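Local coordinates for protein GDP-perosamine synthase (Caulobacter crescentus, PDB 3BN1) that catalyses the pyridoxal 5'-phosphate-dependent transfer of an amino group from L-glutamate to GDP-4-keto-6-deoxy-D-mannose, producing GDP-perosamine, at residues R317-P322 with G347-T352; H134-I139 with F287-V292; N107-F112 with L337-A342. All blocks are in the same frame, centred on the assembly; numbering follows the deposited sequence.

Contact 1 (R317-P322 with G347-T352); sequences RPVFHP and GLNLPT. With AKG (2-oxoglutaric acid), chain G.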
loop_
_atom_site.group_PDB
_atom_site.type_symbol
_atom_site.label_atom_id
_atom_site.label_comp_id
_atom_site.label_asym_id
_atom_site.label_seq_id
_atom_site.Cartn_x
_atom_site.Cartn_y
_atom_site.Cartn_z
ATOM N N ARG A 317 6.279 1.034 -25.908
ATOM C CA ARG A 317 7.106 0.345 -24.907
ATOM C C ARG A 317 7.149 -1.101 -25.325
ATOM O O ARG A 317 6.315 -1.597 -26.095
ATOM C CB ARG A 317 6.552 0.438 -23.491
ATOM C CG ARG A 317 5.258 -0.235 -23.496
ATOM C CD ARG A 317 4.367 -0.070 -22.261
ATOM N NE ARG A 317 4.777 -0.934 -21.162
ATOM C CZ ARG A 317 4.336 -0.813 -19.909
ATOM N NH1 ARG A 317 4.807 -1.666 -19.000
ATOM N NH2 ARG A 317 3.448 0.145 -19.568
ATOM N N PRO A 318 8.146 -1.784 -24.801
ATOM C CA PRO A 318 8.279 -3.170 -25.160
ATOM C C PRO A 318 7.246 -4.023 -24.477
ATOM O O PRO A 318 6.668 -3.688 -23.420
ATOM C CB PRO A 318 9.677 -3.522 -24.665
ATOM C CG PRO A 318 9.978 -2.554 -23.584
ATOM C CD PRO A 318 8.985 -1.425 -23.644
ATOM N N VAL A 319 7.000 -5.154 -25.115
ATOM C CA VAL A 319 6.148 -6.111 -24.415
ATOM C C VAL A 319 6.979 -6.526 -23.176
ATOM O O VAL A 319 8.209 -6.569 -23.179
ATOM C CB VAL A 319 5.830 -7.293 -25.345
ATOM C CG1 VAL A 319 5.573 -8.558 -24.599
ATOM C CG2 VAL A 319 4.596 -6.892 -26.182
ATOM N N PHE A 320 6.312 -6.838 -22.094
ATOM C CA PHE A 320 7.023 -7.209 -20.872
ATOM C C PHE A 320 8.099 -8.208 -21.101
ATOM O O PHE A 320 7.917 -9.126 -21.915
ATOM C CB PHE A 320 6.033 -7.938 -19.984
ATOM C CG PHE A 320 4.859 -7.104 -19.600
ATOM C CD1 PHE A 320 5.047 -6.017 -18.770
ATOM C CD2 PHE A 320 3.557 -7.463 -19.980
ATOM C CE1 PHE A 320 4.003 -5.221 -18.377
ATOM C CE2 PHE A 320 2.424 -6.687 -19.538
ATOM C CZ PHE A 320 2.665 -5.569 -18.767
ATOM N N HIS A 321 9.192 -8.082 -20.335
ATOM C CA HIS A 321 10.282 -9.057 -20.464
ATOM C C HIS A 321 9.820 -10.269 -19.733
ATOM O O HIS A 321 9.353 -10.133 -18.602
ATOM C CB HIS A 321 11.592 -8.594 -19.773
ATOM C CG HIS A 321 12.144 -7.327 -20.323
ATOM N ND1 HIS A 321 12.091 -7.020 -21.667
ATOM C CD2 HIS A 321 12.709 -6.257 -19.712
ATOM C CE1 HIS A 321 12.592 -5.814 -21.863
ATOM N NE2 HIS A 321 12.994 -5.337 -20.697
ATOM N N PRO A 322 10.027 -11.452 -20.320
ATOM C CA PRO A 322 9.635 -12.665 -19.629
ATOM C C PRO A 322 10.352 -12.709 -18.255
ATOM O O PRO A 322 11.531 -12.364 -18.140
ATOM C CB PRO A 322 10.139 -13.761 -20.575
ATOM C CG PRO A 322 10.006 -13.184 -21.947
ATOM C CD PRO A 322 10.385 -11.714 -21.739
ATOM N N GLY A 347 7.686 -7.861 -29.488
ATOM C CA GLY A 347 6.448 -7.237 -29.065
ATOM C C GLY A 347 6.525 -5.747 -28.834
ATOM O O GLY A 347 7.449 -5.289 -28.189
ATOM N N LEU A 348 5.566 -4.992 -29.374
ATOM C CA LEU A 348 5.578 -3.540 -29.174
ATOM C C LEU A 348 4.215 -3.005 -28.788
ATOM O O LEU A 348 3.281 -3.129 -29.551
ATOM C CB LEU A 348 5.984 -2.827 -30.466
ATOM C CG LEU A 348 5.989 -1.273 -30.421
ATOM C CD1 LEU A 348 7.087 -0.785 -29.423
ATOM C CD2 LEU A 348 6.227 -0.681 -31.852
ATOM N N ASN A 349 4.090 -2.340 -27.641
ATOM C CA ASN A 349 2.789 -1.747 -27.249
ATOM C C ASN A 349 2.714 -0.376 -27.865
ATOM O O ASN A 349 3.612 0.417 -27.587
ATOM C CB ASN A 349 2.754 -1.519 -25.732
ATOM C CG ASN A 349 2.819 -2.794 -24.964
ATOM O OD1 ASN A 349 3.574 -2.935 -23.986
ATOM N ND2 ASN A 349 2.047 -3.767 -25.430
ATOM N N LEU A 350 1.636 -0.074 -28.595
ATOM C CA LEU A 350 1.512 1.235 -29.254
ATOM C C LEU A 350 0.552 2.140 -28.451
ATOM O O LEU A 350 -0.286 1.636 -27.719
ATOM C CB LEU A 350 0.858 1.010 -30.631
ATOM C CG LEU A 350 1.694 0.297 -31.703
ATOM C CD1 LEU A 350 0.924 0.118 -33.035
ATOM C CD2 LEU A 350 2.962 1.132 -31.794
ATOM N N PRO A 351 0.620 3.471 -28.596
ATOM C CA PRO A 351 -0.320 4.341 -27.865
ATOM C C PRO A 351 -1.791 3.901 -28.034
ATOM O O PRO A 351 -2.322 3.696 -29.152
ATOM C CB PRO A 351 -0.129 5.720 -28.495
ATOM C CG PRO A 351 1.287 5.689 -29.008
ATOM C CD PRO A 351 1.543 4.220 -29.461
ATOM N N THR A 352 -2.449 3.827 -26.881
ATOM C CA THR A 352 -3.841 3.402 -26.791
ATOM C C THR A 352 -4.386 4.005 -25.529
ATOM O O THR A 352 -4.011 3.608 -24.424
ATOM C CB THR A 352 -3.916 1.849 -26.632
ATOM O OG1 THR A 352 -2.775 1.231 -27.265
ATOM C CG2 THR A 352 -5.162 1.326 -27.291
HETATM C C1 AKG G . 3.128 -0.596 -16.556
HETATM O O1 AKG G . 4.142 0.152 -16.608
HETATM O O2 AKG G . 2.535 -0.960 -17.601
HETATM C C2 AKG G . 2.614 -1.044 -15.246
HETATM O O5 AKG G . 1.571 -1.664 -15.189
HETATM C C3 AKG G . 3.455 -0.734 -14.025
HETATM C C4 AKG G . 2.723 -1.088 -12.749
HETATM C C5 AKG G . 3.381 -0.368 -11.602
HETATM O O3 AKG G . 2.937 -0.592 -10.444
HETATM O O4 AKG G . 4.465 0.453 -11.831
#
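Arg317 and Asn349 form an antiparallel hydrogen-bonded pair, and the two bonds differ in quality. Asn349 N reaches Arg317 O at 2.8 Å with an N-H...O angle of 165°, whereas Arg317 N meets Asn349 O over a longer 3.2 Å. One step on, Pro318 faces Leu348 as a non-hydrogen-bonded pair, and Val319 N closes the ladder on Gly347 O. The tightest packing is here: with CG2 anti to its own carbonyl carbon, Val319 presses that methyl to 3.4 Å from the bare CA of Gly347. Leu348 CD1 curls back to lie 3.5 Å from Arg317 O. Of these strands, 317-318 is the edge strand and 347-350 its inner neighbour in the four-stranded antiparallel sheet of the C-terminal small domain of an aspartate aminotransferase-like fold. Pro318 and Leu348 turn to helix 302-311; Arg317 and Asn349 occupy the other face, with Arg317 CG 3.6 Å from Asn349 CB and the guanidinium and amide planes 76° apart. Beyond Val319 the 317-322 backbone leaves the partner strand, and Phe320, His321 and Pro322 make no contact with 347-352. From the Asn349 face the bend at chi3 (-79°) carries the Arg317 guanidinium to 2-oxoglutarate, whose carboxylate carbon C1 lies at its edge, in plane. NH1 makes a weak 2.8 Å bond to ligand O2, and NH2 lies doubtfully close to the same oxygen; Arg233 and Gln215 of the second subunit also bind the ligand.

Contact 2 (H134-I139 with F287-V292); sequences HLYGQI and FWMYTV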
loop_
_atom_site.group_PDB
_atom_site.type_symbol
_atom_site.label_atom_id
_atom_site.label_comp_id
_atom_site.label_asym_id
_atom_site.label_seq_id
_atom_site.Cartn_x
_atom_site.Cartn_y
_atom_site.Cartn_z
ATOM N N HIS A 134 -4.771 -11.609 -17.896
ATOM C CA HIS A 134 -5.456 -11.123 -19.110
ATOM C C HIS A 134 -4.655 -9.931 -19.704
ATOM O O HIS A 134 -4.959 -8.776 -19.491
ATOM C CB HIS A 134 -6.943 -10.778 -18.793
ATOM C CG HIS A 134 -7.664 -11.810 -17.973
ATOM N ND1 HIS A 134 -7.585 -13.161 -18.235
ATOM C CD2 HIS A 134 -8.596 -11.682 -16.991
ATOM C CE1 HIS A 134 -8.356 -13.827 -17.390
ATOM N NE2 HIS A 134 -9.006 -12.952 -16.640
ATOM N N LEU A 135 -3.611 -10.240 -20.472
ATOM C CA LEU A 135 -2.731 -9.211 -20.991
ATOM C C LEU A 135 -3.354 -8.295 -22.036
ATOM O O LEU A 135 -4.036 -8.776 -22.945
ATOM C CB LEU A 135 -1.547 -9.919 -21.611
ATOM C CG LEU A 135 -0.460 -10.439 -20.683
ATOM C CD1 LEU A 135 0.739 -10.904 -21.577
ATOM C CD2 LEU A 135 -0.067 -9.341 -19.680
ATOM N N TYR A 136 -3.050 -6.998 -21.947
ATOM C CA TYR A 136 -3.515 -6.025 -22.939
ATOM C C TYR A 136 -5.033 -5.790 -23.009
ATOM O O TYR A 136 -5.538 -4.938 -23.765
ATOM C CB TYR A 136 -2.847 -6.334 -24.281
ATOM C CG TYR A 136 -1.357 -6.387 -24.027
ATOM C CD1 TYR A 136 -0.800 -5.487 -23.108
ATOM C CD2 TYR A 136 -0.588 -7.424 -24.489
ATOM C CE1 TYR A 136 0.492 -5.554 -22.721
ATOM C CE2 TYR A 136 0.762 -7.477 -24.165
ATOM C CZ TYR A 136 1.281 -6.538 -23.288
ATOM O OH TYR A 136 2.601 -6.555 -22.928
ATOM N N GLY A 137 -5.753 -6.489 -22.145
ATOM C CA GLY A 137 -7.202 -6.286 -22.133
ATOM C C GLY A 137 -7.963 -7.459 -22.704
ATOM O O GLY A 137 -9.182 -7.384 -22.928
ATOM N N GLN A 138 -7.248 -8.548 -22.956
ATOM C CA GLN A 138 -7.876 -9.723 -23.536
ATOM C C GLN A 138 -7.881 -10.846 -22.502
ATOM O O GLN A 138 -6.788 -11.259 -22.059
ATOM C CB GLN A 138 -7.038 -10.206 -24.743
ATOM C CG GLN A 138 -7.605 -11.414 -25.452
ATOM C CD GLN A 138 -7.264 -11.514 -26.934
ATOM O OE1 GLN A 138 -8.169 -11.842 -27.736
ATOM N NE2 GLN A 138 -6.030 -11.153 -27.332
ATOM N N ILE A 139 -9.069 -11.403 -22.224
ATOM C CA ILE A 139 -9.197 -12.576 -21.282
ATOM C C ILE A 139 -8.565 -13.870 -21.820
ATOM O O ILE A 139 -8.724 -14.202 -23.000
ATOM C CB ILE A 139 -10.681 -12.759 -20.850
ATOM C CG1 ILE A 139 -11.151 -11.506 -20.057
ATOM C CG2 ILE A 139 -10.873 -14.043 -20.043
ATOM C CD1 ILE A 139 -12.629 -11.375 -19.736
ATOM N N PHE A 287 -8.539 -3.811 -25.000
ATOM C CA PHE A 287 -7.419 -3.039 -25.520
ATOM C C PHE A 287 -6.738 -2.012 -24.600
ATOM O O PHE A 287 -6.591 -0.809 -24.921
ATOM C CB PHE A 287 -7.800 -2.476 -26.897
ATOM C CG PHE A 287 -7.665 -3.479 -28.015
ATOM C CD1 PHE A 287 -6.407 -3.778 -28.563
ATOM C CD2 PHE A 287 -8.759 -4.201 -28.460
ATOM C CE1 PHE A 287 -6.235 -4.766 -29.587
ATOM C CE2 PHE A 287 -8.618 -5.145 -29.497
ATOM C CZ PHE A 287 -7.353 -5.451 -30.046
ATOM N N TRP A 288 -6.252 -2.514 -23.462
ATOM C CA TRP A 288 -5.491 -1.649 -22.582
ATOM C C TRP A 288 -4.339 -1.043 -23.428
ATOM O O TRP A 288 -3.985 0.149 -23.333
ATOM C CB TRP A 288 -4.923 -2.466 -21.413
ATOM C CG TRP A 288 -4.005 -1.545 -20.575
ATOM C CD1 TRP A 288 -4.273 -0.269 -20.133
ATOM C CD2 TRP A 288 -2.694 -1.868 -20.105
ATOM N NE1 TRP A 288 -3.162 0.236 -19.446
ATOM C CE2 TRP A 288 -2.203 -0.751 -19.394
ATOM C CE3 TRP A 288 -1.840 -2.953 -20.322
ATOM C CZ2 TRP A 288 -0.905 -0.709 -18.873
ATOM C CZ3 TRP A 288 -0.571 -2.937 -19.708
ATOM C CH2 TRP A 288 -0.145 -1.849 -18.962
ATOM N N MET A 289 -3.793 -1.860 -24.327
ATOM C CA MET A 289 -2.743 -1.436 -25.232
ATOM C C MET A 289 -2.907 -2.216 -26.508
ATOM O O MET A 289 -3.184 -3.431 -26.433
ATOM C CB MET A 289 -1.427 -1.916 -24.641
ATOM C CG MET A 289 -1.207 -1.276 -23.287
ATOM S SD MET A 289 0.161 -0.187 -23.304
ATOM C CE MET A 289 1.219 -1.330 -22.391
ATOM N N TYR A 290 -2.711 -1.515 -27.629
ATOM C CA TYR A 290 -2.704 -2.092 -28.981
ATOM C C TYR A 290 -1.281 -2.619 -29.280
ATOM O O TYR A 290 -0.327 -1.832 -29.341
ATOM C CB TYR A 290 -3.196 -1.058 -30.000
ATOM C CG TYR A 290 -3.412 -1.627 -31.355
ATOM C CD1 TYR A 290 -2.312 -1.782 -32.258
ATOM C CD2 TYR A 290 -4.698 -2.021 -31.754
ATOM C CE1 TYR A 290 -2.517 -2.295 -33.560
ATOM C CE2 TYR A 290 -4.912 -2.524 -33.062
ATOM C CZ TYR A 290 -3.829 -2.688 -33.931
ATOM O OH TYR A 290 -4.117 -3.206 -35.183
ATOM N N THR A 291 -1.139 -3.957 -29.298
ATOM C CA THR A 291 0.162 -4.614 -29.342
ATOM C C THR A 291 0.453 -5.339 -30.659
ATOM O O THR A 291 -0.273 -6.245 -31.037
ATOM C CB THR A 291 0.340 -5.576 -28.073
ATOM O OG1 THR A 291 0.139 -4.862 -26.835
ATOM C CG2 THR A 291 1.723 -6.269 -27.996
ATOM N N VAL A 292 1.505 -4.928 -31.375
ATOM C CA VAL A 292 1.884 -5.619 -32.604
ATOM C C VAL A 292 3.180 -6.388 -32.325
ATOM O O VAL A 292 3.856 -6.132 -31.311
ATOM C CB VAL A 292 2.246 -4.662 -33.788
ATOM C CG1 VAL A 292 1.072 -3.880 -34.352
ATOM C CG2 VAL A 292 3.387 -3.722 -33.478
#
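Tyr136 is the residue at which the 134-139 loop first touches 287-292, and its ring is held on two faces. Leu135 CB, from the residue before, sits 4.0 Å above the plane of the Tyr136 ring on one side; on the other, Thr291 OG1 stands 3.5 Å above it, offset toward the rim. The tyrosine and threonine side chains cross at about a right angle. At the ring's edge, near its plane, comes the Trp288 indole, with Tyr136 CD1 3.9 Å from Trp288 CE3, while Met289 CB approaches CD1 obliquely. A first torsion of -53°, which sets CG beside the backbone N, places the ring with Thr291 over one face and Trp288 at its edge. The Tyr136 carbonyl turns to the 287-292 segment as well: Trp288 N lies 2.5 Å from Tyr136 O, but the bond is weak, bent to 129° and suspiciously short, and Phe287 CA adds a C-H...O contact at 3.2 Å to the same Tyr136 O.

Gly137 follows with phi 108°. It closes a turn resembling type I', in which Gln138 N bonds back to Leu135 O at 3.2 Å. Gly137 CA packs beside the backbone of Phe287 and Trp288.

Across the indole, Met289 CG lies over one face, and the Trp288 NE1 hydrogen bonds to Asn187 O. The contact is mostly apolar, with one doubtful polar link, and it places the 134-139 loop beside an indole that touches the bound 2-oxoglutarate.

Contact 3 (N107-F112 with L337-A342); sequences NDPRTF and LKIAEA
Asn107 reaches Ala340, and Ile339 reaches Pro109, through two well-defined first torsions. The Asn107 CG sits between its backbone N and carbonyl carbon (chi1 51°), which folds the amide toward the helix and sets OD1 3.2 Å from Ala340 CA, with Ala340 CB scarcely farther away. In Ile339, chi1 of -57° leaves CG2 anti to the backbone N, and this methyl extends to the loop, coming within 3.4 Å of Pro109 CA and 3.7 Å of Pro109 CB. The Pro109 and Ile339 side chains meet at a slant.

No hydrogen bond joins the segments. Asn107 OD1 is near the Ala340 amide, but the angle is poor, and Asn107 O merely rests against Ile339 CB at 3.4 Å. The Asn107 amide is instead fixed from within its own loop: ND2 donates to Asp108 O over 2.9 Å at 154°, approaching from above that carbonyl plane. Asn107 and Ala340 lie on the buried side, whereas Pro109 and Ile339 face the margin toward solvent.

The loop is shaped by Asp108, whose OD2 accepts from Arg110 N at 2.6 Å and from Thr111 N at 2.8 Å. The first of these bonds defines an Asx turn. Just ahead of the segment, the Asp106 carboxylate takes the backbone N-H groups of Ile339 and Ala340, a placement that would suit the positive end of the helix dipole.

The contact is therefore a helix N-terminus held by the Asp106 carboxylate and packed on Asn107 and on Pro109 of the Asx turn. In this aspartate aminotransferase-type fold, it joins the loop following strand 101-105, at the edge of the seven-stranded mixed sheet of the large domain, to helix 338-346 of the C-terminal small domain.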
loop_
_atom_site.group_PDB
_atom_site.type_symbol
_atom_site.label_atom_id
_atom_site.label_comp_id
_atom_site.label_asym_id
_atom_site.label_seq_id
_atom_site.Cartn_x
_atom_site.Cartn_y
_atom_site.Cartn_z
ATOM N N ASN A 107 3.000 -18.839 -23.110
ATOM C CA ASN A 107 1.751 -18.256 -23.597
ATOM C C ASN A 107 1.520 -18.559 -25.067
ATOM O O ASN A 107 2.384 -19.127 -25.747
ATOM C CB ASN A 107 1.792 -16.720 -23.540
ATOM C CG ASN A 107 3.032 -16.133 -24.192
ATOM O OD1 ASN A 107 4.080 -16.141 -23.570
ATOM N ND2 ASN A 107 2.899 -15.481 -25.331
ATOM N N ASP A 108 0.349 -18.121 -25.534
ATOM C CA ASP A 108 -0.068 -18.277 -26.915
ATOM C C ASP A 108 0.670 -17.214 -27.706
ATOM O O ASP A 108 0.808 -16.051 -27.264
ATOM C CB ASP A 108 -1.573 -18.012 -26.996
ATOM C CG ASP A 108 -2.154 -18.183 -28.421
ATOM O OD1 ASP A 108 -2.647 -19.282 -28.761
ATOM O OD2 ASP A 108 -2.183 -17.207 -29.192
ATOM N N PRO A 109 1.121 -17.608 -28.886
ATOM C CA PRO A 109 1.863 -16.681 -29.741
ATOM C C PRO A 109 1.032 -15.537 -30.327
ATOM O O PRO A 109 1.587 -14.538 -30.817
ATOM C CB PRO A 109 2.361 -17.577 -30.863
ATOM C CG PRO A 109 1.310 -18.696 -30.883
ATOM C CD PRO A 109 1.108 -18.974 -29.437
ATOM N N ARG A 110 -0.290 -15.722 -30.276
ATOM C CA ARG A 110 -1.226 -14.795 -30.878
ATOM C C ARG A 110 -1.914 -13.869 -29.926
ATOM O O ARG A 110 -1.968 -12.667 -30.135
ATOM C CB ARG A 110 -2.248 -15.583 -31.685
ATOM C CG ARG A 110 -1.704 -15.853 -33.088
ATOM C CD ARG A 110 -2.763 -16.410 -34.089
ATOM N NE ARG A 110 -3.658 -17.322 -33.371
ATOM C CZ ARG A 110 -4.868 -17.729 -33.747
ATOM N NH1 ARG A 110 -5.410 -17.380 -34.922
ATOM N NH2 ARG A 110 -5.512 -18.531 -32.902
ATOM N N THR A 111 -2.375 -14.431 -28.831
ATOM C CA THR A 111 -3.056 -13.601 -27.865
ATOM C C THR A 111 -2.156 -13.133 -26.744
ATOM O O THR A 111 -2.663 -12.437 -25.855
ATOM C CB THR A 111 -4.175 -14.425 -27.119
ATOM O OG1 THR A 111 -3.588 -15.474 -26.343
ATOM C CG2 THR A 111 -5.140 -15.083 -28.060
ATOM N N PHE A 112 -0.924 -13.659 -26.676
ATOM C CA PHE A 112 -0.007 -13.356 -25.584
ATOM C C PHE A 112 -0.442 -13.934 -24.244
ATOM O O PHE A 112 0.207 -13.609 -23.207
ATOM C CB PHE A 112 0.296 -11.855 -25.373
ATOM C CG PHE A 112 0.641 -11.123 -26.625
ATOM C CD1 PHE A 112 1.939 -11.202 -27.163
ATOM C CD2 PHE A 112 -0.330 -10.362 -27.306
ATOM C CE1 PHE A 112 2.280 -10.519 -28.353
ATOM C CE2 PHE A 112 -0.002 -9.703 -28.525
ATOM C CZ PHE A 112 1.297 -9.787 -29.035
ATOM N N LEU A 337 9.634 -22.180 -22.575
ATOM C CA LEU A 337 9.158 -20.774 -22.466
ATOM C C LEU A 337 9.517 -19.980 -23.739
ATOM O O LEU A 337 9.627 -18.746 -23.765
ATOM C CB LEU A 337 9.700 -20.063 -21.219
ATOM C CG LEU A 337 9.251 -20.769 -19.928
ATOM C CD1 LEU A 337 10.099 -20.238 -18.799
ATOM C CD2 LEU A 337 7.681 -20.683 -19.624
ATOM N N LYS A 338 9.647 -20.730 -24.828
ATOM C CA LYS A 338 10.069 -20.132 -26.079
ATOM C C LYS A 338 9.119 -19.091 -26.672
ATOM O O LYS A 338 9.580 -18.143 -27.290
ATOM C CB LYS A 338 10.491 -21.239 -27.057
ATOM C CG LYS A 338 11.730 -22.027 -26.544
ATOM C CD LYS A 338 12.066 -23.352 -27.280
ATOM C CE LYS A 338 13.314 -23.258 -28.180
ATOM N NZ LYS A 338 14.190 -22.083 -27.859
ATOM N N ILE A 339 7.806 -19.267 -26.517
ATOM C CA ILE A 339 6.884 -18.299 -27.108
ATOM C C ILE A 339 7.020 -16.997 -26.344
ATOM O O ILE A 339 7.164 -15.941 -26.956
ATOM C CB ILE A 339 5.393 -18.704 -27.173
ATOM C CG1 ILE A 339 5.146 -20.019 -27.922
ATOM C CG2 ILE A 339 4.628 -17.612 -27.935
ATOM C CD1 ILE A 339 5.810 -20.045 -29.321
ATOM N N ALA A 340 7.063 -17.076 -25.012
ATOM C CA ALA A 340 7.203 -15.855 -24.202
ATOM C C ALA A 340 8.493 -15.074 -24.603
ATOM O O ALA A 340 8.510 -13.844 -24.704
ATOM C CB ALA A 340 7.272 -16.261 -22.701
ATOM N N GLU A 341 9.588 -15.795 -24.824
ATOM C CA GLU A 341 10.849 -15.147 -25.225
ATOM C C GLU A 341 10.728 -14.426 -26.552
ATOM O O GLU A 341 11.184 -13.270 -26.679
ATOM C CB GLU A 341 11.964 -16.182 -25.347
ATOM C CG GLU A 341 12.445 -16.710 -23.981
ATOM C CD GLU A 341 13.195 -18.016 -24.112
ATOM O OE1 GLU A 341 13.606 -18.393 -25.238
ATOM O OE2 GLU A 341 13.291 -18.709 -23.094
ATOM N N ALA A 342 10.077 -15.095 -27.526
ATOM C CA ALA A 342 9.855 -14.531 -28.882
ATOM C C ALA A 342 8.992 -13.259 -28.798
ATOM O O ALA A 342 9.291 -12.215 -29.392
ATOM C CB ALA A 342 9.110 -15.596 -29.796
#

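In the fold
Contacts 1 and 2 are buried and share a sheet, since strands 347-350 and 290-294 are neighbours in it; Leu350 N to Tyr290 O is a probable rung between them. Each supplies a residue of the 2-oxoglutarate pocket. Contact 3 is only partly buried, its centre about 17 Å from the centre of the chain, and holds no pocket residue. Its helix 338-346 leads directly into strand 347-350 of contact 1, and Phe112 of its loop packs on Tyr136 and Thr291 of contact 2. The chemistry follows place: a backbone ladder in contact 1, aromatic packing in contact 2, and, in contact 3, van der Waals touching beside polar loop and helix-end bonds.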